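Local coordinates for substrate-binding protein (Synechococcus sp., PDB 6WPN) that probably binds a sugar or related oligosaccharide in the periplasm and delivers it for uptake into the cell, at residues G293-A298 and A372-T377; L145-G150 and L261-E266; A214-P219 and L414-Q419; V189-A194 and R390-I395. All coordinates share one frame; numbering follows the deposited sequence.

Contact 1 of 4, residues G293-A298 and A372-T377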
# COMPACT_ATOMS: atom_id res chain seq x y z
N GLY A 293 -3.55 -13.47 11.49
CA GLY A 293 -4.48 -12.37 11.65
C GLY A 293 -3.97 -11.01 11.23
O GLY A 293 -4.79 -10.09 11.06
N THR A 294 -2.66 -10.83 11.07
CA THR A 294 -2.10 -9.52 10.77
C THR A 294 -2.57 -9.01 9.41
O THR A 294 -2.49 -9.72 8.40
CB THR A 294 -0.58 -9.58 10.80
OG1 THR A 294 -0.15 -10.09 12.07
CG2 THR A 294 0.01 -8.19 10.60
N ALA A 295 -3.00 -7.76 9.38
CA ALA A 295 -3.35 -7.06 8.15
C ALA A 295 -2.21 -6.14 7.73
O ALA A 295 -1.30 -5.84 8.51
CB ALA A 295 -4.63 -6.24 8.32
N ASN A 296 -2.24 -5.73 6.48
CA ASN A 296 -1.21 -4.89 5.91
C ASN A 296 -1.58 -3.42 6.02
O ASN A 296 -2.75 -3.05 5.90
CB ASN A 296 -0.97 -5.23 4.45
CG ASN A 296 0.27 -4.58 3.90
OD1 ASN A 296 1.39 -4.85 4.34
ND2 ASN A 296 0.08 -3.68 2.94
N VAL A 297 -0.57 -2.58 6.26
CA VAL A 297 -0.76 -1.14 6.29
C VAL A 297 0.29 -0.52 5.37
O VAL A 297 1.49 -0.81 5.48
CB VAL A 297 -0.66 -0.57 7.72
CG1 VAL A 297 0.62 -1.01 8.41
CG2 VAL A 297 -0.77 0.95 7.70
N ALA A 298 -0.17 0.33 4.46
CA ALA A 298 0.69 1.03 3.51
C ALA A 298 1.17 2.33 4.14
O ALA A 298 0.38 3.24 4.37
CB ALA A 298 -0.05 1.30 2.21
N ALA A 372 -9.74 2.29 10.81
CA ALA A 372 -9.10 2.77 12.03
C ALA A 372 -9.00 1.68 13.09
O ALA A 372 -8.03 1.64 13.85
CB ALA A 372 -9.85 3.99 12.58
N GLU A 373 -10.00 0.81 13.16
CA GLU A 373 -9.98 -0.29 14.12
C GLU A 373 -8.97 -1.36 13.71
O GLU A 373 -8.28 -1.93 14.57
CB GLU A 373 -11.39 -0.86 14.25
CG GLU A 373 -12.33 0.12 14.93
CD GLU A 373 -13.75 -0.40 15.04
OE1 GLU A 373 -14.26 -0.95 14.04
OE2 GLU A 373 -14.36 -0.24 16.12
N THR A 374 -8.86 -1.63 12.41
CA THR A 374 -7.93 -2.63 11.90
C THR A 374 -6.47 -2.21 12.11
O THR A 374 -5.59 -3.07 12.26
CB THR A 374 -8.20 -2.89 10.42
OG1 THR A 374 -9.57 -3.24 10.24
CG2 THR A 374 -7.35 -4.03 9.90
N LEU A 375 -6.21 -0.90 12.13
CA LEU A 375 -4.85 -0.40 12.31
C LEU A 375 -4.18 -0.93 13.58
O LEU A 375 -2.96 -1.12 13.60
CB LEU A 375 -4.86 1.13 12.32
CG LEU A 375 -3.50 1.79 12.57
CD1 LEU A 375 -2.56 1.42 11.44
CD2 LEU A 375 -3.66 3.29 12.69
N ASN A 376 -4.96 -1.21 14.62
CA ASN A 376 -4.37 -1.69 15.87
C ASN A 376 -3.76 -3.07 15.72
O ASN A 376 -2.93 -3.46 16.54
CB ASN A 376 -5.41 -1.70 16.99
CG ASN A 376 -5.88 -0.32 17.36
OD1 ASN A 376 -7.08 -0.04 17.41
ND2 ASN A 376 -4.94 0.58 17.63
N THR A 377 -4.14 -3.81 14.68
CA THR A 377 -3.65 -5.16 14.45
C THR A 377 -2.87 -5.28 13.16
O THR A 377 -2.38 -6.37 12.85
CB THR A 377 -4.81 -6.18 14.44
OG1 THR A 377 -5.75 -5.83 13.42
CG2 THR A 377 -5.49 -6.21 15.80
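Thr-377 lays its backbone carbonyl beside Thr-294 and Ala-295 at the point where helix 359-374 turns into the short strand 378-379. That strand lies parallel to strand 295-303 in the mixed sheet of an alpha/beta solute-binding fold, and the contact illustrates how a helix is brought round into a sheet: a few residues of the connecting turn touch the neighbouring strand before regular pairing begins. Thr-377 O is 3.8 Å from Ala-295 N, too distant for a bond, and the methyl CG2 of Thr-294 approaches it as well. The backbone of Ala-295 is instead hydrogen-bonded to Arg-379, two residues further on.

Ala-295 directs its methyl toward the helix end, where CB meets CG2 of Thr-374 at 3.8 Å. Because Thr-374 places this methyl anti to its backbone N, its hydroxyl is left beside that nitrogen, where it bonds to Leu-370 O in the preceding turn. Leu-375 extends the apolar seam: its CD1 comes obliquely to CG2 of Val-297, 4.2 Å away, while Arg-348 of helix 341-352 also touches the leucine. The turn itself is held by Thr-374 O, which takes two bonds from the same face of its carbonyl plane, one from Thr-377 N at 2.9 Å and one from Thr-377 OG1 at 3.0 Å.

Contact 2 of 4, residues L145-G150 and L261-E266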
# COMPACT_ATOMS: atom_id res chain seq x y z
N LEU A 145 -9.43 -2.47 3.10
CA LEU A 145 -10.46 -3.38 3.55
C LEU A 145 -10.89 -4.31 2.42
O LEU A 145 -10.36 -4.27 1.31
CB LEU A 145 -11.66 -2.59 4.08
CG LEU A 145 -11.34 -1.47 5.07
CD1 LEU A 145 -12.57 -0.61 5.29
CD2 LEU A 145 -10.84 -2.04 6.39
N SER A 146 -11.84 -5.19 2.73
CA SER A 146 -12.50 -6.03 1.73
C SER A 146 -13.85 -5.40 1.40
O SER A 146 -14.76 -5.41 2.23
CB SER A 146 -12.67 -7.46 2.23
OG SER A 146 -11.43 -8.12 2.35
N LEU A 147 -13.97 -4.82 0.21
CA LEU A 147 -15.26 -4.35 -0.27
C LEU A 147 -16.01 -5.52 -0.90
O LEU A 147 -15.60 -6.05 -1.93
CB LEU A 147 -15.07 -3.21 -1.27
CG LEU A 147 -14.29 -2.01 -0.72
CD1 LEU A 147 -14.22 -0.89 -1.75
CD2 LEU A 147 -14.90 -1.51 0.58
N VAL A 148 -17.10 -5.95 -0.26
CA VAL A 148 -17.80 -7.17 -0.63
C VAL A 148 -19.12 -6.82 -1.30
O VAL A 148 -19.95 -6.10 -0.72
CB VAL A 148 -18.02 -8.07 0.59
CG1 VAL A 148 -18.91 -9.25 0.24
CG2 VAL A 148 -16.69 -8.55 1.13
N ASN A 149 -19.33 -7.35 -2.50
CA ASN A 149 -20.61 -7.23 -3.20
C ASN A 149 -21.58 -8.23 -2.58
O ASN A 149 -21.55 -9.43 -2.89
CB ASN A 149 -20.43 -7.48 -4.69
CG ASN A 149 -21.70 -7.20 -5.48
OD1 ASN A 149 -22.78 -7.68 -5.15
ND2 ASN A 149 -21.56 -6.42 -6.55
N GLY A 150 -22.46 -7.74 -1.69
CA GLY A 150 -23.37 -8.63 -0.99
C GLY A 150 -24.39 -9.27 -1.90
O GLY A 150 -24.90 -10.36 -1.62
N LEU A 261 -13.36 -6.85 -3.51
CA LEU A 261 -12.35 -5.92 -4.00
C LEU A 261 -11.53 -5.42 -2.81
O LEU A 261 -12.09 -4.84 -1.88
CB LEU A 261 -13.00 -4.75 -4.74
CG LEU A 261 -12.09 -3.61 -5.20
CD1 LEU A 261 -11.21 -4.03 -6.37
CD2 LEU A 261 -12.91 -2.38 -5.56
N ALA A 262 -10.23 -5.66 -2.84
CA ALA A 262 -9.35 -5.17 -1.77
C ALA A 262 -9.10 -3.69 -2.00
O ALA A 262 -8.33 -3.31 -2.89
CB ALA A 262 -8.05 -5.96 -1.74
N SER A 263 -9.75 -2.84 -1.21
CA SER A 263 -9.64 -1.40 -1.41
C SER A 263 -10.01 -0.67 -0.12
O SER A 263 -10.55 -1.26 0.82
CB SER A 263 -10.52 -0.95 -2.59
OG SER A 263 -10.37 0.43 -2.87
N GLY A 264 -9.69 0.62 -0.09
CA GLY A 264 -9.92 1.46 1.06
C GLY A 264 -11.24 2.21 1.01
O GLY A 264 -12.10 1.99 0.15
N ALA A 265 -11.41 3.11 1.99
CA ALA A 265 -12.63 3.90 2.10
C ALA A 265 -12.73 4.96 1.02
O ALA A 265 -13.85 5.30 0.59
CB ALA A 265 -12.71 4.55 3.48
N GLU A 266 -11.59 5.53 0.59
CA GLU A 266 -11.66 6.64 -0.36
C GLU A 266 -12.19 6.17 -1.71
O GLU A 266 -12.97 6.89 -2.36
CB GLU A 266 -10.27 7.25 -0.54
CG GLU A 266 -10.17 8.33 -1.62
CD GLU A 266 -10.85 9.65 -1.24
OE1 GLU A 266 -11.45 9.73 -0.15
OE2 GLU A 266 -10.77 10.61 -2.03
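Leu-147 reaches diagonally over the neighbouring strand, past its partner Leu-261, to end on Ser-263. Its CG stands anti to the carbonyl carbon (chi1 -57°) and the chain runs on extended, which carries Leu-147 CD1 to within 3.8 Å of Ser-263 CB and 4.0 Å of Gly-264 O. Leu-261 is turned differently, with CG anti to its backbone N, and offers only CD2 to Leu-147 CD1, at 4.3 Å. These three side chains and Leu-145 share one face of the sheet: Tyr-253 of helix 246-254 packs on Leu-147 and Leu-261, whereas Leu-145 leans on Ala-367 and Ser-371 of helix 359-374. Ser-146 and Ala-262 turn to the other face, where Ser-146 OG bonds to Pro-286 O.

Beneath the side chains is a short antiparallel pairing, a worked case of two hydrogen-bonded pairs on either side of a non-hydrogen-bonded one, Ser-146 with Ala-262. Leu-147 and Leu-261 bond both ways, Leu-147 N to Leu-261 O at 2.8 Å and Leu-261 N to Leu-147 O at 2.9 Å. At the other pair, Ser-263 N meets Leu-145 O at 3.0 Å, while the return bond from Leu-145 N to Ser-263 O is 2.8 Å but arrives 49° out of the carbonyl plane. With Leu-147 cut back to an alanine, a gap would probably open between Ser-263 and Tyr-253, and Leu-261 CD2 would lose the methyl it meets across the strands. Along its opposite edge strand 137-149 is paired with strand 282-285, to which Val-148 bonds through Thr-283.

Contact 3 of 4, residues A214-P219 and L414-Q419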
# COMPACT_ATOMS: atom_id res chain seq x y z
N ALA A 214 17.80 -15.82 -0.93
CA ALA A 214 16.43 -16.32 -1.08
C ALA A 214 16.08 -17.26 0.07
O ALA A 214 16.81 -18.21 0.35
CB ALA A 214 16.27 -17.04 -2.41
N ALA A 215 14.96 -16.99 0.74
CA ALA A 215 14.52 -17.81 1.86
C ALA A 215 13.15 -18.43 1.65
O ALA A 215 12.63 -19.08 2.57
CB ALA A 215 14.52 -16.98 3.15
N PHE A 216 12.55 -18.29 0.47
CA PHE A 216 11.17 -18.71 0.25
C PHE A 216 11.04 -20.12 -0.31
O PHE A 216 9.92 -20.59 -0.51
CB PHE A 216 10.44 -17.74 -0.68
CG PHE A 216 11.16 -17.49 -1.97
CD1 PHE A 216 10.99 -18.34 -3.05
CD2 PHE A 216 11.99 -16.39 -2.12
CE1 PHE A 216 11.64 -18.12 -4.24
CE2 PHE A 216 12.64 -16.16 -3.32
CZ PHE A 216 12.47 -17.02 -4.38
N ASN A 217 12.15 -20.80 -0.60
CA ASN A 217 12.09 -22.19 -1.06
C ASN A 217 11.91 -23.09 0.17
O ASN A 217 12.79 -23.86 0.57
CB ASN A 217 13.33 -22.56 -1.86
CG ASN A 217 13.21 -23.91 -2.53
OD1 ASN A 217 12.13 -24.50 -2.59
ND2 ASN A 217 14.32 -24.41 -3.06
N THR A 218 10.74 -22.99 0.76
CA THR A 218 10.38 -23.62 2.02
C THR A 218 9.02 -24.27 1.84
O THR A 218 8.39 -24.13 0.79
CB THR A 218 10.35 -22.57 3.15
OG1 THR A 218 9.52 -21.47 2.78
CG2 THR A 218 11.76 -22.07 3.45
N PRO A 219 8.53 -25.03 2.84
CA PRO A 219 7.16 -25.53 2.74
C PRO A 219 6.13 -24.44 2.62
O PRO A 219 5.13 -24.61 1.91
CB PRO A 219 6.98 -26.32 4.04
CG PRO A 219 7.89 -25.65 4.96
CD PRO A 219 9.12 -25.41 4.12
N LEU A 414 11.88 -22.89 -7.80
CA LEU A 414 13.31 -23.08 -8.01
C LEU A 414 13.88 -21.99 -8.92
O LEU A 414 14.94 -21.44 -8.63
CB LEU A 414 13.58 -24.46 -8.61
CG LEU A 414 15.07 -24.75 -8.64
CD1 LEU A 414 15.59 -24.96 -7.22
CD2 LEU A 414 15.40 -25.94 -9.54
N GLU A 415 13.17 -21.67 -10.00
CA GLU A 415 13.66 -20.63 -10.91
C GLU A 415 13.73 -19.29 -10.20
O GLU A 415 14.71 -18.55 -10.35
CB GLU A 415 12.75 -20.53 -12.13
CG GLU A 415 12.76 -21.76 -13.04
CD GLU A 415 14.00 -21.85 -13.90
OE1 GLU A 415 14.79 -20.88 -13.92
OE2 GLU A 415 14.19 -22.90 -14.56
N ALA A 416 12.71 -18.96 -9.40
CA ALA A 416 12.74 -17.71 -8.65
C ALA A 416 13.88 -17.70 -7.64
O ALA A 416 14.61 -16.71 -7.51
CB ALA A 416 11.40 -17.48 -7.95
N GLU A 417 14.07 -18.81 -6.91
CA GLU A 417 15.14 -18.88 -5.93
C GLU A 417 16.50 -18.69 -6.59
O GLU A 417 17.35 -17.94 -6.09
CB GLU A 417 15.08 -20.22 -5.19
CG GLU A 417 16.25 -20.46 -4.25
CD GLU A 417 16.34 -21.90 -3.80
OE1 GLU A 417 16.25 -22.81 -4.65
OE2 GLU A 417 16.51 -22.13 -2.58
N GLN A 418 16.73 -19.37 -7.72
CA GLN A 418 18.03 -19.30 -8.37
C GLN A 418 18.26 -17.93 -9.01
O GLN A 418 19.38 -17.41 -8.98
CB GLN A 418 18.14 -20.41 -9.41
CG GLN A 418 18.18 -21.80 -8.80
CD GLN A 418 17.97 -22.90 -9.81
OE1 GLN A 418 17.58 -22.64 -10.96
NE2 GLN A 418 18.22 -24.14 -9.41
N GLN A 419 17.22 -17.33 -9.59
CA GLN A 419 17.36 -16.00 -10.18
C GLN A 419 17.63 -14.95 -9.11
O GLN A 419 18.47 -14.06 -9.32
CB GLN A 419 16.13 -15.65 -11.00
CG GLN A 419 16.02 -16.44 -12.29
CD GLN A 419 14.94 -15.90 -13.20
OE1 GLN A 419 14.29 -14.90 -12.90
NE2 GLN A 419 14.75 -16.57 -14.34
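The inverse gamma turn centred on Asn-217, just ahead of helix 219-233, rests against helix 409-427 near the C terminus of the chain. The case shows how a loop without regular structure can dock on a helix through three unlike side chains. Ala-214 supplies the first, its methyl CB lying 3.9 Å from CG of Glu-417, while its backbone N is bonded to Asn-421 OD1 one turn along the same helix.

Phe-216 is the second. With CG held between the backbone N and the carbonyl carbon (chi1 53°), the ring projects from the loop so that its far end, CZ, is 3.8 Å from Ala-416 CB. The carbonyl carbon of Ala-416 lies at the ring edge, close to the ring plane. Leu-391 of helix 388-403 also packs on this aromatic, placing it among parts of two helices.

Asn-217 is the third, and its partner is Glu-417, whose extended chain crosses that of Asn-217 obliquely. The amide nitrogen ND2 faces both carboxylate oxygens of Glu-417, 3.0 Å from OE1 and 3.2 Å from OE2, which share a single N-H. Both bonds are weak, and the amide and carboxylate planes are turned 85° apart. A leucine in place of Glu-417 would probably leave Asn-217 ND2 without these two acceptors, its amide then held through OD1 by Arg-222. Since Asn-217 OD1 accepts from Arg-222 NH1, the arginine is likely to polarise the amide and make the N-H that faces the carboxylate a somewhat better donor, which may slightly favour its weak bonds to Glu-417.

Contact 4 of 4, residues V189-A194 and R390-I395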
# COMPACT_ATOMS: atom_id res chain seq x y z
N VAL A 189 1.17 -8.94 -12.21
CA VAL A 189 1.98 -8.08 -13.07
C VAL A 189 3.17 -7.63 -12.23
O VAL A 189 2.97 -7.00 -11.18
CB VAL A 189 1.16 -6.90 -13.62
CG1 VAL A 189 2.07 -5.89 -14.30
CG2 VAL A 189 0.11 -7.41 -14.59
N PRO A 190 4.40 -7.93 -12.65
CA PRO A 190 5.56 -7.82 -11.73
C PRO A 190 5.65 -6.55 -10.90
O PRO A 190 5.76 -6.64 -9.67
CB PRO A 190 6.75 -7.95 -12.69
CG PRO A 190 6.24 -8.84 -13.77
CD PRO A 190 4.79 -8.49 -13.96
N ASP A 191 5.61 -5.38 -11.52
CA ASP A 191 5.78 -4.15 -10.75
C ASP A 191 4.48 -3.36 -10.63
O ASP A 191 4.46 -2.15 -10.86
CB ASP A 191 6.91 -3.30 -11.32
CG ASP A 191 8.27 -3.74 -10.79
OD1 ASP A 191 8.31 -4.43 -9.75
OD2 ASP A 191 9.30 -3.39 -11.41
N ASP A 192 3.40 -4.05 -10.27
CA ASP A 192 2.13 -3.41 -9.98
C ASP A 192 1.90 -3.55 -8.49
O ASP A 192 2.83 -3.38 -7.70
CB ASP A 192 1.00 -4.02 -10.80
CG ASP A 192 -0.16 -3.06 -11.03
OD1 ASP A 192 -0.95 -2.82 -10.08
OD2 ASP A 192 -0.27 -2.52 -12.16
N SER A 193 0.67 -3.87 -8.08
CA SER A 193 0.38 -3.99 -6.66
C SER A 193 1.24 -5.07 -6.02
O SER A 193 1.62 -6.06 -6.65
CB SER A 193 -1.09 -4.32 -6.44
OG SER A 193 -1.34 -4.68 -5.10
N ALA A 194 1.56 -4.86 -4.74
CA ALA A 194 2.33 -5.82 -3.97
C ALA A 194 1.44 -6.74 -3.15
O ALA A 194 1.94 -7.47 -2.28
CB ALA A 194 3.32 -5.09 -3.05
N ARG A 390 12.91 -5.87 -7.11
CA ARG A 390 13.56 -6.87 -7.94
C ARG A 390 13.06 -8.26 -7.56
O ARG A 390 12.77 -9.09 -8.43
CB ARG A 390 15.07 -6.80 -7.75
CG ARG A 390 15.87 -7.81 -8.56
CD ARG A 390 15.90 -7.46 -10.03
NE ARG A 390 16.58 -6.18 -10.22
CZ ARG A 390 16.78 -5.59 -11.39
NH1 ARG A 390 16.36 -6.16 -12.51
NH2 ARG A 390 17.41 -4.42 -11.44
N LEU A 391 12.96 -8.53 -6.26
CA LEU A 391 12.45 -9.81 -5.77
C LEU A 391 11.00 -10.02 -6.18
O LEU A 391 10.62 -11.11 -6.63
CB LEU A 391 12.61 -9.87 -4.26
CG LEU A 391 12.04 -11.10 -3.54
CD1 LEU A 391 12.87 -12.33 -3.90
CD2 LEU A 391 12.00 -10.89 -2.04
N GLN A 392 10.17 -8.99 -6.02
CA GLN A 392 8.77 -9.09 -6.43
C GLN A 392 8.66 -9.44 -7.91
O GLN A 392 7.85 -10.29 -8.30
CB GLN A 392 8.03 -7.79 -6.14
CG GLN A 392 6.63 -7.75 -6.73
CD GLN A 392 5.94 -6.43 -6.48
OE1 GLN A 392 5.84 -5.97 -5.34
NE2 GLN A 392 5.45 -5.80 -7.54
N SER A 393 9.45 -8.78 -8.75
CA SER A 393 9.37 -9.02 -10.19
C SER A 393 9.75 -10.45 -10.53
O SER A 393 9.10 -11.09 -11.36
CB SER A 393 10.27 -8.03 -10.93
OG SER A 393 10.17 -8.23 -12.33
N ILE A 394 10.81 -10.97 -9.90
CA ILE A 394 11.24 -12.34 -10.17
C ILE A 394 10.16 -13.33 -9.75
O ILE A 394 9.85 -14.29 -10.47
CB ILE A 394 12.58 -12.64 -9.48
CG1 ILE A 394 13.70 -11.81 -10.12
CG2 ILE A 394 12.91 -14.12 -9.54
CD1 ILE A 394 15.06 -12.07 -9.54
N ILE A 395 9.57 -13.12 -8.58
CA ILE A 395 8.55 -14.05 -8.09
C ILE A 395 7.30 -13.98 -8.97
O ILE A 395 6.78 -15.01 -9.40
CB ILE A 395 8.23 -13.76 -6.61
CG1 ILE A 395 9.45 -14.05 -5.74
CG2 ILE A 395 7.02 -14.58 -6.17
CD1 ILE A 395 9.24 -13.74 -4.27
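Gln-392 reaches across from its helix to the backbone of Pro-190. Its NE2 is modelled 2.3 Å from Pro-190 O, too short to be taken at face value; the amide probably donates to that oxygen, but its exact placing is doubtful. The side chain arrives there because CG is anti to the backbone N (chi1 171°) and the chain stays extended, spanning the gap to the loop. The other end of the amide, Gln-392 OE1, lies 3.5 Å from the methyl CB of Ala-194. One residue on, Ser-393 sets its OG against Pro-190 CB at 3.5 Å, and this is where the two backbones run closest. Asp-191 is exposed and poorly ordered, and its carboxylate comes no nearer to the amide than 3.9 Å (OD1 to Gln-392 NE2).

A second shell shapes the loop that offers these groups, an instance of a loop whose own bonds fix the backbone that a helix side chain meets. Asp-192 N bonds back to Val-189 O at 3.1 Å, closing a turn around the proline. Asp-192 OD1 then accepts from Ser-193 N at 2.8 Å, on the anti side of the carboxylate. Ser-193 OG in turn bonds to Glu-195 N, and Ser-193 O receives Tyr-396 OH from the opposing helix.

Ala-194 is the N-cap residue of helix 195-202, so the loop leads directly into that helix. Helix 388-403 touches it through Gln-392 and Ile-395, both on Leu-197, and meets helix 409-427 through Ile-394, which packs on Ala-416 and Gln-419.

How the contacts relate
From the N terminus, contact 2 opens first, at 145-150, and the chain passes 189-194 and 214-219, where contacts 4 and 3 open, before 261-266 closes contact 2. Contact 2 therefore crosses both. Contact 1 follows in series, opening at 293-298 and closing at 372-377, and is nested inside the loops of contacts 4 and 3, which close at 390-395 and 414-419 and cross each other. Contacts 1 and 2 both reach the same sheet and touch where Thr-374 OG1 lies 4.2 Å from Leu-145 CD2. Contacts 3 and 4, centres about 15 Å apart, bind two earlier loops to the successive helices 388-403 and 409-427.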